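Local coordinates for signal recognition particle 19 kDa protein (Pyrococcus furiosus, PDB 3DLU) that probably binds directly to 7S RNA and mediates the binding of the 54 kDa subunit in the archaeal signal recognition particle, at residues F4-P8 / S9-S13; I22-R25 / S26-V29. All coordinates share one frame; numbering follows the deposited sequence.

Interaction 1: residues F4-P8 / S9-S13; sequences FVVWP and SELDS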
ATOM      1  N   PHE A   4      11.367  12.163  -7.630  1.00 14.85           N
ATOM      2  CA  PHE A   4      10.898  11.144  -8.569  1.00 13.40           C
ATOM      3  C   PHE A   4      10.661   9.825  -7.856  1.00 10.97           C
ATOM      4  O   PHE A   4      11.075   9.641  -6.711  1.00 13.36           O
ATOM      5  CB  PHE A   4      11.892  10.953  -9.730  1.00 16.99           C
ATOM      6  CG  PHE A   4      13.298  10.670  -9.277  1.00 20.00           C
ATOM      7  CD1 PHE A   4      14.225  11.697  -9.165  1.00 22.59           C
ATOM      8  CD2 PHE A   4      13.684   9.384  -8.933  1.00 16.09           C
ATOM      9  CE1 PHE A   4      15.519  11.441  -8.728  1.00 26.60           C
ATOM     10  CE2 PHE A   4      14.981   9.118  -8.491  1.00 21.20           C
ATOM     11  CZ  PHE A   4      15.897  10.145  -8.390  1.00 24.08           C
ATOM     12  N   VAL A   5       9.999   8.906  -8.546  1.00 15.31           N
ATOM     13  CA  VAL A   5       9.729   7.593  -8.003  1.00 13.68           C
ATOM     14  C   VAL A   5      10.844   6.616  -8.387  1.00 11.53           C
ATOM     15  O   VAL A   5      11.409   6.698  -9.475  1.00 16.53           O
ATOM     16  CB  VAL A   5       8.360   7.059  -8.498  1.00 12.93           C
ATOM     17  CG1 VAL A   5       8.358   6.889 -10.022  1.00 19.16           C
ATOM     18  CG2 VAL A   5       8.010   5.754  -7.807  1.00 24.11           C
ATOM     19  N   VAL A   6      11.173   5.723  -7.463  1.00 13.02           N
ATOM     20  CA  VAL A   6      12.005   4.561  -7.762  1.00 15.57           C
ATOM     21  C   VAL A   6      11.163   3.306  -7.581  1.00 16.86           C
ATOM     22  O   VAL A   6      10.582   3.059  -6.519  1.00 14.07           O
ATOM     23  CB  VAL A   6      13.260   4.504  -6.884  1.00 17.94           C
ATOM     24  CG1 VAL A   6      14.074   3.228  -7.184  1.00 19.91           C
ATOM     25  CG2 VAL A   6      14.124   5.751  -7.107  1.00 16.81           C
ATOM     26  N   TRP A   7      11.069   2.523  -8.645  1.00 13.82           N
ATOM     27  CA  TRP A   7      10.353   1.266  -8.611  1.00 14.42           C
ATOM     28  C   TRP A   7      11.450   0.179  -8.653  1.00 13.82           C
ATOM     29  O   TRP A   7      12.290   0.191  -9.557  1.00 13.33           O
ATOM     30  CB  TRP A   7       9.387   1.223  -9.813  1.00 15.26           C
ATOM     31  CG  TRP A   7       8.684  -0.080 -10.016  1.00 17.05           C
ATOM     32  CD1 TRP A   7       8.009  -0.804  -9.077  1.00 17.73           C
ATOM     33  CD2 TRP A   7       8.549  -0.796 -11.251  1.00 14.55           C
ATOM     34  NE1 TRP A   7       7.483  -1.949  -9.648  1.00 17.05           N
ATOM     35  CE2 TRP A   7       7.799  -1.961 -10.982  1.00 13.60           C
ATOM     36  CE3 TRP A   7       8.997  -0.569 -12.557  1.00 15.25           C
ATOM     37  CZ2 TRP A   7       7.486  -2.900 -11.976  1.00 15.53           C
ATOM     38  CZ3 TRP A   7       8.685  -1.506 -13.545  1.00 13.97           C
ATOM     39  CH2 TRP A   7       7.939  -2.656 -13.240  1.00 15.23           C
ATOM     40  N   PRO A   8      11.507  -0.700  -7.636  1.00 12.37           N
ATOM     41  CA  PRO A   8      12.664  -1.604  -7.509  1.00 12.84           C
ATOM     42  C   PRO A   8      12.985  -2.378  -8.797  1.00 14.06           C
ATOM     43  O   PRO A   8      14.154  -2.636  -9.082  1.00 13.93           O
ATOM     44  CB  PRO A   8      12.230  -2.560  -6.393  1.00 12.42           C
ATOM     45  CG  PRO A   8      11.345  -1.698  -5.520  1.00 18.06           C
ATOM     46  CD  PRO A   8      10.550  -0.888  -6.528  1.00 13.00           C
ATOM     47  N   SER A   9      11.976  -2.751  -9.573  1.00 12.77           N
ATOM     48  CA  SER A   9      12.253  -3.481 -10.824  1.00 14.26           C
ATOM     49  C   SER A   9      13.135  -2.714 -11.805  1.00 18.43           C
ATOM     50  O   SER A   9      13.809  -3.315 -12.645  1.00 13.28           O
ATOM     51  CB  SER A   9      10.946  -3.909 -11.510  1.00 12.92           C
ATOM     52  OG  SER A   9      10.257  -4.826 -10.676  1.00 17.41           O
ATOM     53  N   GLU A  10      13.137  -1.387 -11.694  1.00 13.10           N
ATOM     54  CA  GLU A  10      13.966  -0.547 -12.562  1.00 14.63           C
ATOM     55  C   GLU A  10      15.454  -0.886 -12.459  1.00 12.77           C
ATOM     56  O   GLU A  10      16.197  -0.691 -13.408  1.00 13.93           O
ATOM     57  CB  GLU A  10      13.742   0.943 -12.249  1.00 11.55           C
ATOM     58  CG  GLU A  10      12.335   1.435 -12.647  1.00 15.14           C
ATOM     59  CD  GLU A  10      11.991   2.793 -12.039  1.00 19.23           C
ATOM     60  OE1 GLU A  10      12.663   3.211 -11.076  1.00 15.30           O
ATOM     61  OE2 GLU A  10      11.035   3.437 -12.518  1.00 21.75           O
ATOM     62  N   LEU A  11      15.881  -1.412 -11.312  1.00 12.81           N
ATOM     63  CA  LEU A  11      17.291  -1.722 -11.125  1.00 12.75           C
ATOM     64  C   LEU A  11      17.527  -3.198 -10.767  1.00 15.90           C
ATOM     65  O   LEU A  11      18.475  -3.523 -10.052  1.00 16.41           O
ATOM     66  CB  LEU A  11      17.905  -0.798 -10.067  1.00 12.71           C
ATOM     67  CG  LEU A  11      17.302  -0.812  -8.664  1.00 14.86           C
ATOM     68  CD1 LEU A  11      18.411  -0.716  -7.589  1.00 16.85           C
ATOM     69  CD2 LEU A  11      16.298   0.326  -8.493  1.00 20.31           C
ATOM     70  N   ASP A  12      16.661  -4.079 -11.272  1.00 11.76           N
ATOM     71  CA  ASP A  12      16.690  -5.493 -10.917  1.00 12.48           C
ATOM     72  C   ASP A  12      17.301  -6.291 -12.079  1.00 15.79           C
ATOM     73  O   ASP A  12      16.694  -6.429 -13.156  1.00 17.38           O
ATOM     74  CB  ASP A  12      15.262  -5.970 -10.615  1.00 12.66           C
ATOM     75  CG  ASP A  12      15.197  -7.403 -10.079  1.00 18.12           C
ATOM     76  OD1 ASP A  12      16.192  -8.157 -10.167  1.00 18.86           O
ATOM     77  OD2 ASP A  12      14.110  -7.781  -9.577  1.00 19.37           O
ATOM     78  N   SER A  13      18.504  -6.806 -11.852  1.00 15.59           N
ATOM     79  CA  SER A  13      19.264  -7.507 -12.895  1.00 17.72           C
ATOM     80  C   SER A  13      18.612  -8.813 -13.314  1.00 14.13           C
ATOM     81  O   SER A  13      18.979  -9.400 -14.336  1.00 21.16           O
ATOM     82  CB  SER A  13      20.698  -7.775 -12.413  1.00 15.09           C
ATOM     83  OG  SER A  13      20.689  -8.590 -11.263  1.00 18.34           O
TER
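Trp7 O accepts a hydrogen bond from Glu10 N at 2.8 Å and Leu11 N donates to Pro8 O at 3.1 Å, two successive 3-10 turns that bend the chain sharply as it leaves strand 3-6. Pro8 suits the start of such a bend, since its ring already holds phi near the value required. Glu10 reaches back along the chain: its OE1 takes the amide of Trp7 at 3.0 Å in a nearly straight bond (170°), met from well above the carboxylate plane. The second carboxylate oxygen, OE2, forms a salt bridge with Lys81. The indole of Trp7 points on along the chain, CG trans to N (chi1 173°), and comes to lie against Ser9, whose CB sits in a CH-pi contact 3.5 Å from the centroid of the six-membered ring. Serine fits here because its short side chain can lie close to a flat surface. The Trp7 side chain also packs on Met72 of the second subunit. Exchanging Trp7 for an alanine would probably leave Ser9 without the face it rests on and deprive that Met72 of a packing partner. On the buried flank Val6 CG1 meets Leu11 CD2 at 3.9 Å, the two branched side chains crossing at about a right angle. Val6 also packs on Leu85 of helix 81-100, on Ile37 of helix 34-43 and on Leu75 of strand 68-76, while Pro8 rests on Val34 and Ile37.

Interaction 2: residues I22-R25 / S26-V29; sequences IVPR and SIAV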
ATOM      1  N   ILE A  22      15.606  -0.599 -16.152  0.50 12.78           N
ATOM      2  CA  ILE A  22      16.094   0.609 -16.799  0.50 17.70           C
ATOM      3  C   ILE A  22      17.600   0.556 -16.969  0.50 19.13           C
ATOM      4  O   ILE A  22      18.123   0.816 -18.047  0.50 26.51           O
ATOM      5  CB  ILE A  22      15.792   1.873 -15.945  0.50 21.26           C
ATOM      6  CG1 ILE A  22      14.294   2.032 -15.710  0.50 15.55           C
ATOM      7  CG2 ILE A  22      16.371   3.117 -16.598  0.50 30.33           C
ATOM      8  CD1 ILE A  22      13.883   3.442 -15.354  0.50  8.72           C
ATOM      9  N   VAL A  23      18.302   0.224 -15.895  1.00 16.45           N
ATOM     10  CA  VAL A  23      19.760   0.353 -15.899  1.00 19.08           C
ATOM     11  C   VAL A  23      20.431  -0.889 -16.508  1.00 13.47           C
ATOM     12  O   VAL A  23      19.827  -1.949 -16.556  1.00 16.20           O
ATOM     13  CB  VAL A  23      20.298   0.638 -14.501  1.00 21.92           C
ATOM     14  CG1 VAL A  23      19.523   1.797 -13.866  1.00 24.93           C
ATOM     15  CG2 VAL A  23      20.172  -0.576 -13.647  1.00 19.48           C
ATOM     16  N   PRO A  24      21.674  -0.744 -16.991  1.00 15.72           N
ATOM     17  CA  PRO A  24      22.373  -1.905 -17.554  1.00 21.38           C
ATOM     18  C   PRO A  24      22.454  -3.044 -16.550  1.00 17.24           C
ATOM     19  O   PRO A  24      22.587  -2.821 -15.340  1.00 18.85           O
ATOM     20  CB  PRO A  24      23.773  -1.359 -17.867  1.00 22.89           C
ATOM     21  CG  PRO A  24      23.553   0.114 -18.064  1.00 21.12           C
ATOM     22  CD  PRO A  24      22.462   0.495 -17.103  1.00 20.33           C
ATOM     23  N   ARG A  25      22.389  -4.263 -17.066  1.00 15.63           N
ATOM     24  CA  ARG A  25      22.275  -5.438 -16.223  1.00 19.85           C
ATOM     25  C   ARG A  25      23.418  -5.581 -15.217  1.00 16.19           C
ATOM     26  O   ARG A  25      23.183  -5.991 -14.090  1.00 18.69           O
ATOM     27  CB  ARG A  25      22.149  -6.706 -17.073  1.00 16.22           C
ATOM     28  CG  ARG A  25      21.712  -7.922 -16.277  1.00 20.57           C
ATOM     29  CD  ARG A  25      21.645  -9.171 -17.152  1.00 23.42           C
ATOM     30  NE  ARG A  25      22.984  -9.547 -17.595  1.00 33.05           N
ATOM     31  CZ  ARG A  25      23.324 -10.757 -18.023  1.00 27.97           C
ATOM     32  NH1 ARG A  25      22.420 -11.726 -18.068  1.00 27.92           N
ATOM     33  NH2 ARG A  25      24.577 -10.999 -18.388  1.00 20.77           N
ATOM     34  N   SER A  26      24.649  -5.264 -15.630  1.00 16.80           N
ATOM     35  CA  SER A  26      25.798  -5.367 -14.727  1.00 21.98           C
ATOM     36  C   SER A  26      25.774  -4.339 -13.576  1.00 18.64           C
ATOM     37  O   SER A  26      26.354  -4.581 -12.511  1.00 16.90           O
ATOM     38  CB  SER A  26      27.110  -5.270 -15.510  1.00 23.56           C
ATOM     39  OG  SER A  26      27.184  -4.021 -16.163  1.00 35.24           O
ATOM     40  N   ILE A  27      25.095  -3.204 -13.783  1.00 17.97           N
ATOM     41  CA  ILE A  27      24.939  -2.224 -12.700  1.00 17.42           C
ATOM     42  C   ILE A  27      23.787  -2.632 -11.770  1.00 15.85           C
ATOM     43  O   ILE A  27      23.921  -2.590 -10.539  1.00 18.10           O
ATOM     44  CB  ILE A  27      24.750  -0.797 -13.247  1.00 18.54           C
ATOM     45  CG1 ILE A  27      26.015  -0.337 -13.979  1.00 21.88           C
ATOM     46  CG2 ILE A  27      24.419   0.193 -12.114  1.00 16.48           C
ATOM     47  CD1 ILE A  27      25.780   0.848 -14.905  1.00 21.03           C
ATOM     48  N   ALA A  28      22.668  -3.036 -12.373  1.00 14.68           N
ATOM     49  CA  ALA A  28      21.535  -3.598 -11.644  1.00 14.56           C
ATOM     50  C   ALA A  28      21.998  -4.721 -10.718  1.00 18.04           C
ATOM     51  O   ALA A  28      23.028  -5.366 -10.970  1.00 16.89           O
ATOM     52  CB  ALA A  28      20.497  -4.130 -12.635  1.00 11.49           C
ATOM     53  N   VAL A  29      21.230  -4.950  -9.656  1.00 15.75           N
ATOM     54  CA  VAL A  29      21.487  -6.028  -8.709  1.00 12.71           C
ATOM     55  C   VAL A  29      20.297  -6.975  -8.672  1.00 15.59           C
ATOM     56  O   VAL A  29      19.191  -6.613  -9.088  1.00 16.68           O
ATOM     57  CB  VAL A  29      21.767  -5.518  -7.286  1.00 13.96           C
ATOM     58  CG1 VAL A  29      23.044  -4.665  -7.249  1.00 15.95           C
ATOM     59  CG2 VAL A  29      20.529  -4.759  -6.728  1.00 13.93           C
TER
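Pro24 O draws in two backbone amides, those of Ile27 and Ala28, and so closes the loop from 24 to 28. The two bonds are equally short but differ in shape. Ile27 N, 3.0 Å from Pro24 O, comes from above the carbonyl plane and is bent, with an angle of 132° at the hydrogen. Ala28 N, also 3.0 Å from Pro24 O, approaches nearly in line with the C=O bond and is almost straight (176°). A four-residue beta turn thus lies inside a five-residue alpha turn, an isolated helical turn in which Arg25, Ser26 and Ile27 all have helical backbone angles. Proline suits its head, because the turn uses the carbonyl of its first residue and not that residue's amide hydrogen, so nothing is lost by lacking one.

Apolar contacts flank these bonds. Val23 carries CG1 beside its backbone N (chi1 -50°), which turns CG2 between N and the carbonyl carbon and onto Ala28 CB, 3.7 Å away; the small methyl of alanine suits this buried spot. Pro24 CG and Ile27 CD1 lie 3.9 Å apart, the side chains side by side and pointing the same way. At the end of the turn Arg25 O and Ala28 O come within 3.2 Å without a hydrogen between them; Arg93 of helix 81-100 bonds Ala28 O through NH2 and Ile27 O through NH1, and its charge would probably offset some of the repulsion at Ala28 O.

From the N terminus, strand 3-6 runs into interaction 1, whose turn closes by residue 11; the chain continues through residues 14 to 21 before interaction 2 closes its own turn between 24 and 28. The two stand in series, neither nested in the other nor crossing it, yet the loop folds back so that they touch. Glu10 O and Ile22 N, 2.8 Å apart, probably hydrogen-bond, as do Ser13 N and Val29 O, and Ala28 CB packs on Leu11 O and Ser13 N. Together they tie the outermost strand, within this chain, of the antiparallel sheet, through the long loop, to helix 81-100, which meets interaction 1 through Lys81 and Leu85 and interaction 2 through Leu85 and Arg93.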